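Local coordinates for protein enoyl-CoA hydratase (Mycobacterium avium subsp. paratuberculosis, PDB 4LK5) that probably hydrates the double bond of 2-enoyl-CoA thioesters, as a member of the crotonase-like enoyl-CoA hydratase/isomerase family, at residues V154-S157 / E158-F162; A203-A207 / W208-T212; A222-D225 / K226-R230. One frame throughout, in Å; residues are numbered along the deposited sequence.

Interaction 1: residues V154-S157 / E158-F162; sequences VLAS and ENAFF
Ser-157 accepts two hydrogen bonds, from Asn-159 and Ala-160, at the bend that carries the chain out of strand 153-157. Its carbonyl O takes the backbone N of Ala-160 at 3.0 Å, closing a type I beta turn over Ser-157 to Ala-160. The second bond uses the side chain: Ser-157 OG accepts the backbone N of Asn-159 at 2.8 Å. With OG anti to its own backbone N (chi1 165°), the hydroxyl lies beside the carbonyl carbon and leans over the start of the turn, where CB of Asn-159 also packs against it at 3.3 Å. Two acceptors of one residue thus tie down successive N-H groups of the turn.

The apolar contacts lie on the inner side of the bend. The methyl CB of Ala-156 meets CB of Ala-160 at 4.2 Å, and also reaches the edge of the Phe-162 ring near its plane, 4.5 Å from CE1. Farther back along the strand, Val-154 CG1 approaches CZ of the same ring obliquely at 4.4 Å. Val-136 of strand 132-136 touches Val-154, Ala-160 and Phe-162, extending this buried cluster. Glu-158 and Asn-159 lie at the exposed crest. The arrangement is an ST turn superposed on a type I beta turn, linking strand 153-157 of the larger sheet to strand 161-163 of the smaller one, within the crotonase fold.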
loop_
_atom_site.group_PDB
_atom_site.type_symbol
_atom_site.label_atom_id
_atom_site.label_comp_id
_atom_site.label_asym_id
_atom_site.label_seq_id
_atom_site.Cartn_x
_atom_site.Cartn_y
_atom_site.Cartn_z
ATOM N N VAL C 154 4.192 15.483 3.587
ATOM C CA VAL C 154 4.101 15.609 5.029
ATOM C C VAL C 154 5.494 15.680 5.644
ATOM O O VAL C 154 6.239 14.721 5.615
ATOM C CB VAL C 154 3.274 14.465 5.625
ATOM C CG1 VAL C 154 3.017 14.669 7.110
ATOM C CG2 VAL C 154 1.964 14.361 4.890
ATOM N N LEU C 155 5.829 16.850 6.188
ATOM C CA LEU C 155 7.104 17.092 6.859
ATOM C C LEU C 155 6.874 17.051 8.364
ATOM O O LEU C 155 6.038 17.757 8.886
ATOM C CB LEU C 155 7.633 18.460 6.466
ATOM C CG LEU C 155 8.370 18.670 5.121
ATOM C CD1 LEU C 155 8.191 17.569 4.113
ATOM C CD2 LEU C 155 8.002 19.997 4.512
ATOM N N ALA C 156 7.620 16.193 9.037
ATOM C CA ALA C 156 7.522 16.032 10.455
ATOM C C ALA C 156 8.838 16.365 11.202
ATOM O O ALA C 156 9.942 16.158 10.690
ATOM C CB ALA C 156 7.089 14.615 10.761
ATOM N N SER C 157 8.671 16.933 12.399
ATOM C CA SER C 157 9.711 17.048 13.409
ATOM C C SER C 157 9.926 15.717 14.118
ATOM O O SER C 157 8.994 14.911 14.270
ATOM C CB SER C 157 9.283 18.071 14.465
ATOM O OG SER C 157 10.093 17.968 15.624
ATOM N N GLU C 158 11.136 15.497 14.613
ATOM C CA GLU C 158 11.354 14.351 15.482
ATOM C C GLU C 158 10.456 14.423 16.726
ATOM O O GLU C 158 10.165 13.396 17.316
ATOM C CB GLU C 158 12.837 14.176 15.837
ATOM C CG GLU C 158 13.601 13.638 14.639
ATOM C CD GLU C 158 14.953 13.047 14.964
ATOM O OE1 GLU C 158 15.781 13.769 15.560
ATOM O OE2 GLU C 158 15.180 11.869 14.577
ATOM N N ASN C 159 9.993 15.621 17.090
ATOM C CA ASN C 159 9.027 15.787 18.201
ATOM C C ASN C 159 7.603 15.320 17.905
ATOM O O ASN C 159 6.842 15.022 18.818
ATOM C CB ASN C 159 8.956 17.255 18.651
ATOM C CG ASN C 159 10.174 17.679 19.468
ATOM O OD1 ASN C 159 11.012 16.850 19.850
ATOM N ND2 ASN C 159 10.275 18.984 19.740
ATOM N N ALA C 160 7.250 15.268 16.628
ATOM C CA ALA C 160 5.906 14.910 16.206
ATOM C C ALA C 160 5.553 13.477 16.465
ATOM O O ALA C 160 6.410 12.617 16.504
ATOM C CB ALA C 160 5.740 15.200 14.731
ATOM N N PHE C 161 4.263 13.233 16.638
ATOM C CA PHE C 161 3.711 11.889 16.548
ATOM C C PHE C 161 2.291 11.912 15.998
ATOM O O PHE C 161 1.621 12.944 15.997
ATOM C CB PHE C 161 3.747 11.150 17.884
ATOM C CG PHE C 161 2.861 11.753 18.957
ATOM C CD1 PHE C 161 1.472 11.481 18.989
ATOM C CD2 PHE C 161 3.405 12.590 19.947
ATOM C CE1 PHE C 161 0.651 12.027 19.969
ATOM C CE2 PHE C 161 2.586 13.125 20.927
ATOM C CZ PHE C 161 1.209 12.846 20.938
ATOM N N PHE C 162 1.848 10.737 15.559
ATOM C CA PHE C 162 0.565 10.565 14.959
ATOM C C PHE C 162 -0.288 9.588 15.750
ATOM O O PHE C 162 0.184 8.564 16.236
ATOM C CB PHE C 162 0.751 10.095 13.514
ATOM C CG PHE C 162 1.488 11.083 12.668
ATOM C CD1 PHE C 162 2.888 11.176 12.732
ATOM C CD2 PHE C 162 0.809 11.957 11.857
ATOM C CE1 PHE C 162 3.577 12.106 11.957
ATOM C CE2 PHE C 162 1.493 12.897 11.096
ATOM C CZ PHE C 162 2.876 12.976 11.153
#

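Interaction 2: residues A203-A207 / W208-T212; sequences AEALA and WGLVT
Leu-210 N reaches back to Ala-205 O at 2.9 Å, a bond spanning five residues, and within that span Gly-209 N makes the shorter-range bond to Leu-206 O at 3.1 Å. These two bonds close the last turn of helix 202-208, where Gly-209 leaves helical geometry with a positive phi of 85°.

The tight side is buried. CB of Ala-205 lies 4.0 Å from CD2 of Leu-210, and Val-211 CG1 approaches Ala-205 CB at 4.3 Å; Leu-200 of strand 200-201 covers both Ala-205 and Leu-210. With CG anti to the carbonyl carbon (chi1 -80°), Trp-208 swings its indole back along the helix, bringing CD1 to 3.3 Å from Glu-204 O, the same carbonyl that accepts the backbone N of Trp-208. The indole is buried among Val-185, Leu-200, Gln-192 and Met-193, and makes a cation-pi contact with Arg-189 of the same chain.

The solvent side is looser: the extended side chain of the exposed Glu-204 runs alongside Trp-208, its CG 4.1 Å from NE1 and its carboxylate plane 79° from the ring. Elsewhere, Leu-206 CD1 comes within 3.5 Å of Val-211 O, and the carbonyls of Leu-206 and Ala-207 face a second subunit, whose Arg-189 makes weak hydrogen bonds to them. The Leu-210 N to Ala-205 O and Gly-209 N to Leu-206 O bonds, with Gly-209 at positive phi, make a Schellman motif, turning the chain from helix 202-208 toward strand 213-215.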
loop_
_atom_site.group_PDB
_atom_site.type_symbol
_atom_site.label_atom_id
_atom_site.label_comp_id
_atom_site.label_asym_id
_atom_site.label_seq_id
_atom_site.Cartn_x
_atom_site.Cartn_y
_atom_site.Cartn_z
ATOM N N ALA C 203 9.623 9.145 13.490
ATOM C CA ALA C 203 10.658 8.403 12.855
ATOM C C ALA C 203 10.069 7.068 12.395
ATOM O O ALA C 203 10.376 6.626 11.311
ATOM C CB ALA C 203 11.850 8.227 13.800
ATOM N N GLU C 204 9.202 6.448 13.199
ATOM C CA GLU C 204 8.557 5.165 12.839
ATOM C C GLU C 204 7.509 5.400 11.755
ATOM O O GLU C 204 7.249 4.532 10.931
ATOM C CB GLU C 204 7.906 4.557 14.071
ATOM C CG GLU C 204 7.640 3.054 14.054
ATOM C CD GLU C 204 7.127 2.542 15.416
ATOM O OE1 GLU C 204 6.311 1.581 15.451
ATOM O OE2 GLU C 204 7.534 3.107 16.467
ATOM N N ALA C 205 6.930 6.599 11.723
ATOM C CA ALA C 205 6.078 6.995 10.615
ATOM C C ALA C 205 6.817 7.145 9.259
ATOM O O ALA C 205 6.269 6.830 8.196
ATOM C CB ALA C 205 5.337 8.270 10.983
ATOM N N LEU C 206 8.041 7.645 9.275
ATOM C CA LEU C 206 8.856 7.663 8.054
ATOM C C LEU C 206 9.087 6.236 7.521
ATOM O O LEU C 206 8.902 5.978 6.344
ATOM C CB LEU C 206 10.203 8.341 8.320
ATOM C CG LEU C 206 11.152 8.649 7.123
ATOM C CD1 LEU C 206 10.482 9.486 6.051
ATOM C CD2 LEU C 206 12.422 9.343 7.608
ATOM N N ALA C 207 9.463 5.316 8.406
ATOM C CA ALA C 207 9.774 3.942 8.017
ATOM C C ALA C 207 8.571 3.271 7.407
ATOM O O ALA C 207 8.707 2.488 6.479
ATOM C CB ALA C 207 10.253 3.142 9.226
ATOM N N TRP C 208 7.391 3.567 7.951
ATOM C CA TRP C 208 6.126 3.010 7.460
ATOM C C TRP C 208 5.676 3.531 6.089
ATOM O O TRP C 208 4.781 2.953 5.482
ATOM C CB TRP C 208 5.010 3.350 8.445
ATOM C CG TRP C 208 4.933 2.458 9.663
ATOM C CD1 TRP C 208 5.926 1.651 10.176
ATOM C CD2 TRP C 208 3.811 2.324 10.545
ATOM N NE1 TRP C 208 5.472 1.003 11.293
ATOM C CE2 TRP C 208 4.188 1.404 11.558
ATOM C CE3 TRP C 208 2.520 2.885 10.572
ATOM C CZ2 TRP C 208 3.312 1.023 12.588
ATOM C CZ3 TRP C 208 1.660 2.521 11.574
ATOM C CH2 TRP C 208 2.051 1.579 12.573
ATOM N N GLY C 209 6.245 4.640 5.633
ATOM C CA GLY C 209 5.737 5.366 4.455
ATOM C C GLY C 209 4.615 6.351 4.733
ATOM O O GLY C 209 3.886 6.729 3.822
ATOM N N LEU C 210 4.463 6.784 5.982
ATOM C CA LEU C 210 3.347 7.653 6.345
ATOM C C LEU C 210 3.671 9.113 6.137
ATOM O O LEU C 210 2.749 9.914 6.015
ATOM C CB LEU C 210 2.940 7.468 7.820
ATOM C CG LEU C 210 1.648 8.118 8.338
ATOM C CD1 LEU C 210 0.456 7.473 7.682
ATOM C CD2 LEU C 210 1.487 7.975 9.849
ATOM N N VAL C 211 4.964 9.479 6.148
ATOM C CA VAL C 211 5.365 10.882 5.937
ATOM C C VAL C 211 6.561 11.018 5.027
ATOM O O VAL C 211 7.300 10.075 4.781
ATOM C CB VAL C 211 5.680 11.637 7.246
ATOM C CG1 VAL C 211 4.516 11.508 8.222
ATOM C CG2 VAL C 211 6.960 11.133 7.886
ATOM N N THR C 212 6.737 12.229 4.545
ATOM C CA THR C 212 7.668 12.489 3.508
ATOM C C THR C 212 9.090 12.625 4.091
ATOM O O THR C 212 10.076 12.062 3.544
ATOM C CB THR C 212 7.210 13.740 2.752
ATOM O OG1 THR C 212 5.831 13.559 2.373
ATOM C CG2 THR C 212 8.066 13.939 1.505
#

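Interaction 3: residues A222-D225 / K226-R230; sequences AEVD and KVIAR
Glu-223 OE2 and Lys-226 NZ form a salt bridge at 3.1 Å on the outer face of helix 217-233. The ammonium meets the carboxylate from above its plane, 62° out of it. Glu-223 bends at chi2 (-57°), folding its carboxylate toward the next turn, while the lysine chain stays extended beyond CG and runs back along the helix to meet it; Lys-226 CD lies 3.7 Å from the same OE2, so the lysine methylene also lies against the carboxylate. Beneath the pair runs the main chain of a regular alpha-helix, each carbonyl accepting the N-H four residues on, as Val-224 O does from Ile-228 N at 2.9 Å. The helix follows strand 213-215 and covers one face of the six-stranded sheet of the crotonase fold. On that buried side, Val-224 and Ile-228 point the same way, one turn apart, their CG1 atoms 4.0 Å from each other; Val-135 and Val-133 of strand 132-136 lie under them. Val-227, beside them, packs on Tyr-215 and on Leu-196 of a second subunit, where Arg-230 NH2 also hydrogen-bonds to Pro-197 O of that subunit.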
loop_
_atom_site.group_PDB
_atom_site.type_symbol
_atom_site.label_atom_id
_atom_site.label_comp_id
_atom_site.label_asym_id
_atom_site.label_seq_id
_atom_site.Cartn_x
_atom_site.Cartn_y
_atom_site.Cartn_z
ATOM N N ALA C 222 13.823 25.457 9.515
ATOM C CA ALA C 222 14.665 25.809 8.366
ATOM C C ALA C 222 14.449 24.834 7.231
ATOM O O ALA C 222 14.420 25.222 6.069
ATOM C CB ALA C 222 16.141 25.815 8.770
ATOM N N GLU C 223 14.323 23.556 7.580
ATOM C CA GLU C 223 14.124 22.518 6.577
ATOM C C GLU C 223 12.782 22.645 5.848
ATOM O O GLU C 223 12.709 22.541 4.613
ATOM C CB GLU C 223 14.268 21.156 7.214
ATOM C CG GLU C 223 15.715 20.765 7.376
ATOM C CD GLU C 223 16.465 20.784 6.040
ATOM O OE1 GLU C 223 15.865 20.568 4.946
ATOM O OE2 GLU C 223 17.675 21.021 6.074
ATOM N N VAL C 224 11.729 22.901 6.607
ATOM C CA VAL C 224 10.437 23.133 6.000
ATOM C C VAL C 224 10.648 24.178 4.947
ATOM O O VAL C 224 10.319 23.955 3.796
ATOM C CB VAL C 224 9.355 23.531 7.044
ATOM C CG1 VAL C 224 8.108 24.080 6.384
ATOM C CG2 VAL C 224 9.012 22.320 7.881
ATOM N N ASP C 225 11.287 25.285 5.323
ATOM C CA ASP C 225 11.490 26.418 4.391
ATOM C C ASP C 225 12.193 26.053 3.105
ATOM O O ASP C 225 11.785 26.473 2.043
ATOM C CB ASP C 225 12.251 27.527 5.076
ATOM C CG ASP C 225 11.513 28.069 6.259
ATOM O OD1 ASP C 225 10.275 27.899 6.324
ATOM O OD2 ASP C 225 12.182 28.650 7.136
ATOM N N LYS C 226 13.229 25.242 3.196
ATOM C CA LYS C 226 13.893 24.721 1.985
ATOM C C LYS C 226 12.947 23.932 1.053
ATOM O O LYS C 226 13.001 24.097 -0.174
ATOM C CB LYS C 226 15.104 23.849 2.372
ATOM C CG LYS C 226 16.313 24.656 2.829
ATOM C CD LYS C 226 17.277 23.809 3.652
ATOM C CE LYS C 226 18.114 24.697 4.561
ATOM N NZ LYS C 226 18.573 24.006 5.796
ATOM N N VAL C 227 12.091 23.087 1.643
ATOM C CA VAL C 227 11.173 22.241 0.882
ATOM C C VAL C 227 10.119 23.124 0.252
ATOM O O VAL C 227 9.810 22.991 -0.924
ATOM C CB VAL C 227 10.563 21.138 1.774
ATOM C CG1 VAL C 227 9.360 20.489 1.105
ATOM C CG2 VAL C 227 11.613 20.065 2.079
ATOM N N ILE C 228 9.622 24.086 1.010
ATOM C CA ILE C 228 8.690 25.085 0.450
ATOM C C ILE C 228 9.284 25.828 -0.740
ATOM O O ILE C 228 8.646 25.993 -1.746
ATOM C CB ILE C 228 8.262 26.160 1.497
ATOM C CG1 ILE C 228 7.579 25.530 2.724
ATOM C CG2 ILE C 228 7.348 27.180 0.855
ATOM C CD1 ILE C 228 6.351 24.722 2.400
ATOM N N ALA C 229 10.527 26.272 -0.607
ATOM C CA ALA C 229 11.165 27.105 -1.627
ATOM C C ALA C 229 11.426 26.291 -2.899
ATOM O O ALA C 229 11.105 26.732 -3.976
ATOM C CB ALA C 229 12.456 27.717 -1.071
ATOM N N ARG C 230 11.990 25.100 -2.753
ATOM C CA ARG C 230 12.187 24.149 -3.884
ATOM C C ARG C 230 10.897 23.875 -4.719
ATOM O O ARG C 230 10.921 23.797 -5.961
ATOM C CB ARG C 230 12.749 22.834 -3.337
ATOM C CG ARG C 230 12.697 21.691 -4.329
ATOM C CD ARG C 230 13.404 20.433 -3.836
ATOM N NE ARG C 230 13.535 19.467 -4.941
ATOM C CZ ARG C 230 13.982 18.213 -4.823
ATOM N NH1 ARG C 230 14.345 17.735 -3.637
ATOM N NH2 ARG C 230 14.064 17.428 -5.897
#

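Interactions 1 and 2 are buried neighbours, centres about 9 Å apart, whereas interaction 3 is only partly buried. Interaction 1 touches both others: toward interaction 2, Val-154 O probably accepts a hydrogen bond from Thr-212 N (2.8 Å) and Phe-162 CZ packs on Val-211 CG1 (3.7 Å); Leu-155, whose side chain points away from Phe-162, meets interaction 3, its CD2 3.7 Å from Val-227 CG1. Interactions 2 and 3 do not touch, their nearest atoms being about 7 Å apart, yet both reach the second subunit. Chemistry follows place: interaction 1 adds a serine hydroxyl to a turn bond, interaction 2 relies on main-chain bonds at a helix end, and interaction 3 adds a surface salt bridge to regular helix bonds.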